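Local coordinates for sister chromatid cohesion protein (Chaetomium thermophilum, PDB 5T8V) that probably loads the cohesin ring onto chromatin, this chain being the C-terminal fragment of the protein, built of HEAT repeats, at residues E1268-V1273 / L1367-M1372; V256-I261 / V306-M311; Q963-L968 / P1022-D1027. One frame throughout, in Å; residues are numbered along the deposited sequence.

Interaction 1 (E1268-V1273 / L1367-M1372); sequences ELPPHV and LTAASM
V1273 straddles two residues of the helix 1364-1387, A1369 and M1372, and gives each a different methyl group. Its CG1 lies anti to the backbone N (chi1 172°), which sets CG2 beside that N and turns the two branches to separate neighbours. V1273 CG2 approaches the helix backbone, 3.8 Å from A1369 O, and stands 4.2 Å from A1369 CB. V1273 CG1 meets the terminal methyl of the methionine, with M1372 CE 4.2 Å away. The methionine reaches this place through a bend at its last torsion (chi3 -61°), and its side chain crosses that of V1273 at about a right angle.

A1369 serves a second partner as well. P1270, at the N-cap position of helix 1271-1284, comes in with the outer edge of its ring, P1270 CG being 3.6 Å from A1369 CB. The small alanine is therefore met by both the proline that precedes the helix and the valine three residues on. Further along helix 1364-1387, I1373 also touches V1273, while L1435 and A1434 touch M1372.

All four touching residues are buried and meet through carbon, apart from the approach to A1369 O. The contact thus rests on shape and exclusion of water, packing the N-terminal end of helix 1271-1284, in the region matching the sister chromatid cohesion C-terminus family, on the flank of helix 1364-1387, consistent with the apolar helix packing of a HEAT-repeat solenoid.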
loop_
_atom_site.group_PDB
_atom_site.type_symbol
_atom_site.label_atom_id
_atom_site.label_comp_id
_atom_site.label_asym_id
_atom_site.label_seq_id
_atom_site.Cartn_x
_atom_site.Cartn_y
_atom_site.Cartn_z
ATOM N N GLU A 1268 26.844 -36.193 -32.548
ATOM C CA GLU A 1268 26.147 -34.925 -32.390
ATOM C C GLU A 1268 26.998 -33.954 -31.570
ATOM O O GLU A 1268 28.222 -34.076 -31.551
ATOM C CB GLU A 1268 24.771 -35.163 -31.741
ATOM C CG GLU A 1268 23.597 -34.991 -32.690
ATOM C CD GLU A 1268 23.594 -33.643 -33.396
ATOM O OE1 GLU A 1268 24.356 -32.746 -32.982
ATOM O OE2 GLU A 1268 22.829 -33.486 -34.371
ATOM N N LEU A 1269 26.344 -32.977 -30.927
ATOM C CA LEU A 1269 26.997 -32.031 -30.031
ATOM C C LEU A 1269 28.101 -32.731 -29.246
ATOM O O LEU A 1269 27.817 -33.673 -28.497
ATOM C CB LEU A 1269 25.988 -31.410 -29.063
ATOM C CG LEU A 1269 25.112 -30.262 -29.576
ATOM C CD1 LEU A 1269 24.305 -30.668 -30.799
ATOM C CD2 LEU A 1269 24.190 -29.778 -28.468
ATOM N N PRO A 1270 29.363 -32.326 -29.397
ATOM C CA PRO A 1270 30.425 -32.993 -28.651
ATOM C C PRO A 1270 30.134 -32.955 -27.167
ATOM O O PRO A 1270 29.505 -32.006 -26.663
ATOM C CB PRO A 1270 31.672 -32.170 -29.003
ATOM C CG PRO A 1270 31.349 -31.518 -30.289
ATOM C CD PRO A 1270 29.884 -31.255 -30.261
ATOM N N PRO A 1271 30.565 -33.975 -26.418
ATOM C CA PRO A 1271 30.347 -33.944 -24.962
ATOM C C PRO A 1271 30.884 -32.680 -24.313
ATOM O O PRO A 1271 30.208 -32.071 -23.471
ATOM C CB PRO A 1271 31.088 -35.197 -24.472
ATOM C CG PRO A 1271 31.157 -36.093 -25.661
ATOM C CD PRO A 1271 31.277 -35.192 -26.847
ATOM N N HIS A 1272 32.088 -32.258 -24.701
ATOM C CA HIS A 1272 32.692 -31.067 -24.122
ATOM C C HIS A 1272 31.984 -29.788 -24.549
ATOM O O HIS A 1272 32.106 -28.770 -23.859
ATOM C CB HIS A 1272 34.170 -30.995 -24.502
ATOM C CG HIS A 1272 34.895 -29.848 -23.874
ATOM N ND1 HIS A 1272 34.874 -29.608 -22.518
ATOM C CD2 HIS A 1272 35.654 -28.869 -24.418
ATOM C CE1 HIS A 1272 35.594 -28.532 -22.253
ATOM N NE2 HIS A 1272 36.077 -28.064 -23.389
ATOM N N VAL A 1273 31.255 -29.806 -25.666
ATOM C CA VAL A 1273 30.481 -28.634 -26.064
ATOM C C VAL A 1273 29.192 -28.545 -25.257
ATOM O O VAL A 1273 28.777 -27.454 -24.848
ATOM C CB VAL A 1273 30.201 -28.670 -27.577
ATOM C CG1 VAL A 1273 29.235 -27.553 -27.980
ATOM C CG2 VAL A 1273 31.503 -28.540 -28.354
ATOM N N LEU A 1367 36.347 -28.145 -35.997
ATOM C CA LEU A 1367 36.682 -26.744 -35.767
ATOM C C LEU A 1367 35.449 -25.876 -35.577
ATOM O O LEU A 1367 35.539 -24.819 -34.946
ATOM C CB LEU A 1367 37.523 -26.213 -36.927
ATOM C CG LEU A 1367 38.833 -26.967 -37.162
ATOM C CD1 LEU A 1367 39.541 -26.417 -38.383
ATOM C CD2 LEU A 1367 39.737 -26.892 -35.935
ATOM N N THR A 1368 34.304 -26.283 -36.122
ATOM C CA THR A 1368 33.054 -25.630 -35.761
ATOM C C THR A 1368 32.729 -25.887 -34.294
ATOM O O THR A 1368 32.399 -24.959 -33.546
ATOM C CB THR A 1368 31.931 -26.134 -36.663
ATOM O OG1 THR A 1368 32.265 -25.893 -38.038
ATOM C CG2 THR A 1368 30.602 -25.434 -36.329
ATOM N N ALA A 1369 32.829 -27.150 -33.868
ATOM C CA ALA A 1369 32.722 -27.483 -32.451
ATOM C C ALA A 1369 33.644 -26.609 -31.617
ATOM O O ALA A 1369 33.219 -25.997 -30.630
ATOM C CB ALA A 1369 33.058 -28.959 -32.237
ATOM N N ALA A 1370 34.920 -26.547 -31.998
ATOM C CA ALA A 1370 35.863 -25.675 -31.309
ATOM C C ALA A 1370 35.319 -24.254 -31.217
ATOM O O ALA A 1370 35.174 -23.698 -30.125
ATOM C CB ALA A 1370 37.211 -25.694 -32.034
ATOM N N SER A 1371 34.983 -23.666 -32.368
ATOM C CA SER A 1371 34.575 -22.265 -32.420
ATOM C C SER A 1371 33.399 -21.989 -31.490
ATOM O O SER A 1371 33.472 -21.109 -30.624
ATOM C CB SER A 1371 34.223 -21.880 -33.859
ATOM O OG SER A 1371 35.328 -22.058 -34.728
ATOM N N MET A 1372 32.300 -22.725 -31.665
ATOM C CA MET A 1372 31.079 -22.498 -30.894
ATOM C C MET A 1372 31.377 -22.232 -29.425
ATOM O O MET A 1372 30.784 -21.337 -28.815
ATOM C CB MET A 1372 30.141 -23.698 -31.013
ATOM C CG MET A 1372 29.405 -23.797 -32.334
ATOM S SD MET A 1372 28.173 -25.113 -32.308
ATOM C CE MET A 1372 29.214 -26.537 -32.027
#

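Interaction 2 (V256-I261 / V306-M311); sequences VAMDMI and VSALIM
L309 points its side chain at helix 256-261 and sets one methyl against both M258 and I261 and the other against I261. From CB the chain runs on to CG; with CG anti to the backbone N (chi1 175°), the fork is carried on toward the other helix, the way CB already points. There the branches part. L309 CD1 settles over the backbone of the facing helix, 4.0 Å from M258 O, with the base of the methionine side chain close by, M258 CB at 4.3 Å. The same methyl also touches the isoleucine, L309 CD1 to I261 CG2 being 4.1 Å. The second branch belongs to I261: L309 CD2 is 3.6 Å from I261 CD1 and 4.0 Å from I261 CG2, where the two side chains lie nearly perpendicular.

M258 reaches across to the second helix by its tip. Its chain is straight beyond CG, and the outstretched methyl ends near the residue before L309, M258 CE to A308 CB 4.1 Å. An alanine in place of L309 would remove both methyls and would probably open a gap between the helices, leaving I261 CD1 without its closest partner across the contact.

L232 of helix 218-232 and I279 of helix 272-282 also touch L309, so the leucine is enclosed by four helices counting its own. The axes of the two segments approach to 10.3 Å and run in roughly the same direction, crossing at -31°. Such apolar, layered packing of neighbouring helices is typical of the alpha-solenoid formed by HEAT repeats.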
loop_
_atom_site.group_PDB
_atom_site.type_symbol
_atom_site.label_atom_id
_atom_site.label_comp_id
_atom_site.label_asym_id
_atom_site.label_seq_id
_atom_site.Cartn_x
_atom_site.Cartn_y
_atom_site.Cartn_z
ATOM N N VAL A 256 -11.045 46.476 1.806
ATOM C CA VAL A 256 -10.938 47.578 0.850
ATOM C C VAL A 256 -9.810 47.316 -0.141
ATOM O O VAL A 256 -9.942 47.580 -1.345
ATOM C CB VAL A 256 -10.740 48.910 1.598
ATOM C CG1 VAL A 256 -10.236 50.005 0.658
ATOM C CG2 VAL A 256 -12.045 49.340 2.245
ATOM N N ALA A 257 -8.682 46.796 0.350
ATOM C CA ALA A 257 -7.563 46.506 -0.538
ATOM C C ALA A 257 -7.937 45.447 -1.566
ATOM O O ALA A 257 -7.631 45.590 -2.757
ATOM C CB ALA A 257 -6.347 46.061 0.272
ATOM N N MET A 258 -8.594 44.371 -1.126
ATOM C CA MET A 258 -9.030 43.344 -2.067
ATOM C C MET A 258 -9.938 43.933 -3.142
ATOM O O MET A 258 -9.768 43.658 -4.336
ATOM C CB MET A 258 -9.738 42.218 -1.319
ATOM C CG MET A 258 -8.807 41.399 -0.449
ATOM S SD MET A 258 -9.650 40.056 0.398
ATOM C CE MET A 258 -8.272 39.264 1.222
ATOM N N ASP A 259 -10.909 44.753 -2.734
ATOM C CA ASP A 259 -11.779 45.405 -3.708
ATOM C C ASP A 259 -10.966 46.205 -4.717
ATOM O O ASP A 259 -11.206 46.130 -5.929
ATOM C CB ASP A 259 -12.783 46.309 -2.993
ATOM C CG ASP A 259 -13.823 45.527 -2.217
ATOM O OD1 ASP A 259 -13.721 44.282 -2.177
ATOM O OD2 ASP A 259 -14.736 46.155 -1.642
ATOM N N MET A 260 -9.987 46.972 -4.234
ATOM C CA MET A 260 -9.192 47.806 -5.131
ATOM C C MET A 260 -8.426 46.954 -6.138
ATOM O O MET A 260 -8.405 47.259 -7.337
ATOM C CB MET A 260 -8.232 48.672 -4.315
ATOM C CG MET A 260 -7.530 49.747 -5.128
ATOM S SD MET A 260 -6.484 50.818 -4.127
ATOM C CE MET A 260 -7.707 51.691 -3.155
ATOM N N ILE A 261 -7.793 45.876 -5.669
ATOM C CA ILE A 261 -7.017 45.029 -6.570
ATOM C C ILE A 261 -7.927 44.362 -7.592
ATOM O O ILE A 261 -7.557 44.211 -8.760
ATOM C CB ILE A 261 -6.208 43.987 -5.777
ATOM C CG1 ILE A 261 -5.198 44.685 -4.863
ATOM C CG2 ILE A 261 -5.484 43.039 -6.740
ATOM C CD1 ILE A 261 -4.447 43.748 -3.935
ATOM N N VAL A 306 -4.443 35.973 0.752
ATOM C CA VAL A 306 -4.012 35.897 -0.639
ATOM C C VAL A 306 -4.872 34.899 -1.406
ATOM O O VAL A 306 -5.219 35.125 -2.570
ATOM C CB VAL A 306 -2.517 35.538 -0.721
ATOM C CG1 VAL A 306 -2.253 34.169 -0.101
ATOM C CG2 VAL A 306 -2.035 35.584 -2.163
ATOM N N SER A 307 -5.226 33.778 -0.772
ATOM C CA SER A 307 -6.108 32.814 -1.420
ATOM C C SER A 307 -7.442 33.460 -1.773
ATOM O O SER A 307 -7.921 33.357 -2.911
ATOM C CB SER A 307 -6.320 31.604 -0.509
ATOM O OG SER A 307 -5.101 30.924 -0.256
ATOM N N ALA A 308 -8.051 34.145 -0.803
ATOM C CA ALA A 308 -9.318 34.822 -1.051
ATOM C C ALA A 308 -9.201 35.802 -2.209
ATOM O O ALA A 308 -10.103 35.891 -3.052
ATOM C CB ALA A 308 -9.781 35.544 0.213
ATOM N N LEU A 309 -8.095 36.548 -2.273
ATOM C CA LEU A 309 -7.934 37.518 -3.351
ATOM C C LEU A 309 -7.787 36.820 -4.695
ATOM O O LEU A 309 -8.438 37.198 -5.671
ATOM C CB LEU A 309 -6.730 38.423 -3.086
ATOM C CG LEU A 309 -6.415 39.396 -4.231
ATOM C CD1 LEU A 309 -7.590 40.333 -4.482
ATOM C CD2 LEU A 309 -5.157 40.183 -3.943
ATOM N N ILE A 310 -6.923 35.806 -4.769
ATOM C CA ILE A 310 -6.761 35.043 -6.006
ATOM C C ILE A 310 -8.118 34.583 -6.519
ATOM O O ILE A 310 -8.498 34.846 -7.668
ATOM C CB ILE A 310 -5.813 33.853 -5.772
ATOM C CG1 ILE A 310 -4.379 34.342 -5.535
ATOM C CG2 ILE A 310 -5.869 32.864 -6.940
ATOM C CD1 ILE A 310 -3.700 34.949 -6.756
ATOM N N MET A 311 -8.876 33.895 -5.663
ATOM C CA MET A 311 -10.173 33.388 -6.090
ATOM C C MET A 311 -11.082 34.524 -6.540
ATOM O O MET A 311 -11.746 34.423 -7.579
ATOM C CB MET A 311 -10.813 32.585 -4.961
ATOM C CG MET A 311 -9.947 31.421 -4.500
ATOM S SD MET A 311 -10.625 30.556 -3.082
ATOM C CE MET A 311 -11.970 29.719 -3.872
#

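Interaction 3 (Q963-L968 / P1022-D1027); sequences QPLDQL and PSWPLD
The loop joining helices 940-960 and 969-986 meets the entry to helix 1026-1042 through two pairs of side chains, L965 with W1024 and Q967 with D1027. In the first pair the leucine comes to the rim of the indole and not over its face: L965 CD1 lies near the ring plane, 4.0 Å from W1024 CZ3. W1024 CG is anti to its own carbonyl carbon (chi1 -60°), and with chi2 near 91° this brings the six-membered end of the indole to the loop. The nitrogen side of the ring is turned elsewhere, making a weak hydrogen bond to P1018 O, and the ring also meets that of F1019 with their planes inclined.

In a HEAT-repeat solenoid, helices follow one another through short connections, and here one such connection meets the end of another and the first turn of the helix that follows it. Both L965 and W1024 pack on A960 at the end of helix 940-960, so that A960 is a neighbour of both. P1025, at the N-cap position, follows the tryptophan directly and leads into the helix on which D1027 lies.

The second pair is polar and loose. The chain of Q967 is bent at its second torsion, and its amide comes to the carboxylate with Q967 NE2 3.6 Å from D1027 OD2, a proximity too long to count as a hydrogen bond. The amide and carboxylate planes stand 85° apart. D966, between L965 and Q967, turns back into its own segment: L968 N gives D966 OD1 a weak capping bond of 3.2 Å just before helix 969-986, and D966 OD2 forms a salt bridge with K969.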
loop_
_atom_site.group_PDB
_atom_site.type_symbol
_atom_site.label_atom_id
_atom_site.label_comp_id
_atom_site.label_asym_id
_atom_site.label_seq_id
_atom_site.Cartn_x
_atom_site.Cartn_y
_atom_site.Cartn_z
ATOM N N GLN A 963 4.259 -79.098 -2.674
ATOM C CA GLN A 963 3.713 -78.378 -3.815
ATOM C C GLN A 963 4.182 -76.925 -3.788
ATOM O O GLN A 963 4.397 -76.365 -2.710
ATOM C CB GLN A 963 2.179 -78.408 -3.831
ATOM C CG GLN A 963 1.578 -79.786 -4.072
ATOM C CD GLN A 963 1.343 -80.559 -2.789
ATOM O OE1 GLN A 963 1.556 -80.045 -1.692
ATOM N NE2 GLN A 963 0.900 -81.806 -2.923
ATOM N N PRO A 964 4.344 -76.284 -4.956
ATOM C CA PRO A 964 4.772 -74.877 -4.969
ATOM C C PRO A 964 3.772 -73.914 -4.342
ATOM O O PRO A 964 3.350 -72.952 -4.990
ATOM C CB PRO A 964 4.954 -74.582 -6.465
ATOM C CG PRO A 964 5.180 -75.901 -7.091
ATOM C CD PRO A 964 4.349 -76.865 -6.311
ATOM N N LEU A 965 3.396 -74.146 -3.085
ATOM C CA LEU A 965 2.514 -73.226 -2.375
ATOM C C LEU A 965 1.236 -72.969 -3.167
ATOM O O LEU A 965 0.859 -73.767 -4.031
ATOM C CB LEU A 965 3.247 -71.909 -2.100
ATOM C CG LEU A 965 4.501 -72.010 -1.235
ATOM C CD1 LEU A 965 5.304 -70.721 -1.317
ATOM C CD2 LEU A 965 4.124 -72.309 0.208
ATOM N N ASP A 966 0.561 -71.863 -2.868
ATOM C CA ASP A 966 -0.611 -71.417 -3.609
ATOM C C ASP A 966 -0.869 -69.971 -3.210
ATOM O O ASP A 966 -0.205 -69.426 -2.325
ATOM C CB ASP A 966 -1.835 -72.298 -3.335
ATOM C CG ASP A 966 -2.120 -72.461 -1.855
ATOM O OD1 ASP A 966 -1.611 -71.650 -1.054
ATOM O OD2 ASP A 966 -2.860 -73.400 -1.491
ATOM N N GLN A 967 -1.842 -69.351 -3.876
ATOM C CA GLN A 967 -2.124 -67.946 -3.615
ATOM C C GLN A 967 -2.640 -67.700 -2.202
ATOM O O GLN A 967 -2.704 -66.540 -1.779
ATOM C CB GLN A 967 -3.136 -67.415 -4.634
ATOM C CG GLN A 967 -3.002 -65.929 -4.918
ATOM C CD GLN A 967 -1.657 -65.577 -5.529
ATOM O OE1 GLN A 967 -1.224 -66.194 -6.502
ATOM N NE2 GLN A 967 -0.983 -64.589 -4.951
ATOM N N LEU A 968 -2.998 -68.749 -1.464
ATOM C CA LEU A 968 -3.510 -68.618 -0.105
ATOM C C LEU A 968 -2.440 -68.827 0.957
ATOM O O LEU A 968 -2.396 -68.080 1.937
ATOM C CB LEU A 968 -4.653 -69.614 0.122
ATOM C CG LEU A 968 -5.204 -69.723 1.547
ATOM C CD1 LEU A 968 -5.608 -68.361 2.091
ATOM C CD2 LEU A 968 -6.386 -70.678 1.582
ATOM N N PRO A 1022 16.104 -65.243 -4.030
ATOM C CA PRO A 1022 15.357 -65.067 -5.287
ATOM C C PRO A 1022 14.609 -66.311 -5.728
ATOM O O PRO A 1022 13.750 -66.212 -6.612
ATOM C CB PRO A 1022 16.449 -64.684 -6.296
ATOM C CG PRO A 1022 17.703 -65.250 -5.728
ATOM C CD PRO A 1022 17.560 -65.159 -4.238
ATOM N N SER A 1023 14.905 -67.474 -5.143
ATOM C CA SER A 1023 14.211 -68.699 -5.520
ATOM C C SER A 1023 12.727 -68.644 -5.187
ATOM O O SER A 1023 11.946 -69.411 -5.761
ATOM C CB SER A 1023 14.857 -69.894 -4.820
ATOM O OG SER A 1023 16.258 -69.906 -5.033
ATOM N N TRP A 1024 12.324 -67.762 -4.279
ATOM C CA TRP A 1024 10.930 -67.623 -3.890
ATOM C C TRP A 1024 10.246 -66.549 -4.723
ATOM O O TRP A 1024 10.908 -65.689 -5.313
ATOM C CB TRP A 1024 10.838 -67.266 -2.408
ATOM C CG TRP A 1024 11.441 -68.297 -1.509
ATOM C CD1 TRP A 1024 12.730 -68.346 -1.065
ATOM C CD2 TRP A 1024 10.777 -69.434 -0.942
ATOM N NE1 TRP A 1024 12.910 -69.442 -0.256
ATOM C CE2 TRP A 1024 11.727 -70.127 -0.165
ATOM C CE3 TRP A 1024 9.474 -69.934 -1.017
ATOM C CZ2 TRP A 1024 11.414 -71.290 0.532
ATOM C CZ3 TRP A 1024 9.165 -71.089 -0.324
ATOM C CH2 TRP A 1024 10.131 -71.755 0.440
ATOM N N PRO A 1025 8.911 -66.567 -4.794
ATOM C CA PRO A 1025 8.206 -65.497 -5.512
ATOM C C PRO A 1025 8.324 -64.162 -4.798
ATOM O O PRO A 1025 8.893 -64.084 -3.705
ATOM C CB PRO A 1025 6.755 -65.994 -5.553
ATOM C CG PRO A 1025 6.639 -66.920 -4.398
ATOM C CD PRO A 1025 7.982 -67.576 -4.256
ATOM N N LEU A 1026 7.786 -63.103 -5.403
ATOM C CA LEU A 1026 7.926 -61.773 -4.824
ATOM C C LEU A 1026 6.997 -61.582 -3.630
ATOM O O LEU A 1026 7.382 -60.955 -2.634
ATOM C CB LEU A 1026 7.654 -60.713 -5.893
ATOM C CG LEU A 1026 8.351 -59.360 -5.726
ATOM C CD1 LEU A 1026 9.865 -59.510 -5.764
ATOM C CD2 LEU A 1026 7.893 -58.397 -6.810
ATOM N N ASP A 1027 5.777 -62.121 -3.707
ATOM C CA ASP A 1027 4.840 -62.017 -2.593
ATOM C C ASP A 1027 5.378 -62.667 -1.327
ATOM O O ASP A 1027 4.859 -62.398 -0.238
ATOM C CB ASP A 1027 3.501 -62.653 -2.970
ATOM C CG ASP A 1027 2.772 -61.885 -4.056
ATOM O OD1 ASP A 1027 3.042 -60.675 -4.217
ATOM O OD2 ASP A 1027 1.923 -62.492 -4.745
#

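The three contacts are strung in series along one elongated helical chain: interaction 2 closes first, interaction 3 follows, and interaction 1 comes last, close to the C-terminus. No helix is shared among them. Interactions 2 and 3 lie on opposite sides of the chain's centre, their own centres 110 Å apart; interactions 1 and 2 are 84 Å apart between centres, and interactions 1 and 3 are 55 Å apart. Even the nearer two are separated by about 37 Å between nearest atoms. Each therefore acts locally, two in buried helical layers and one at the surface, as expected of a solenoid whose shape accumulates from many neighbour-to-neighbour contacts.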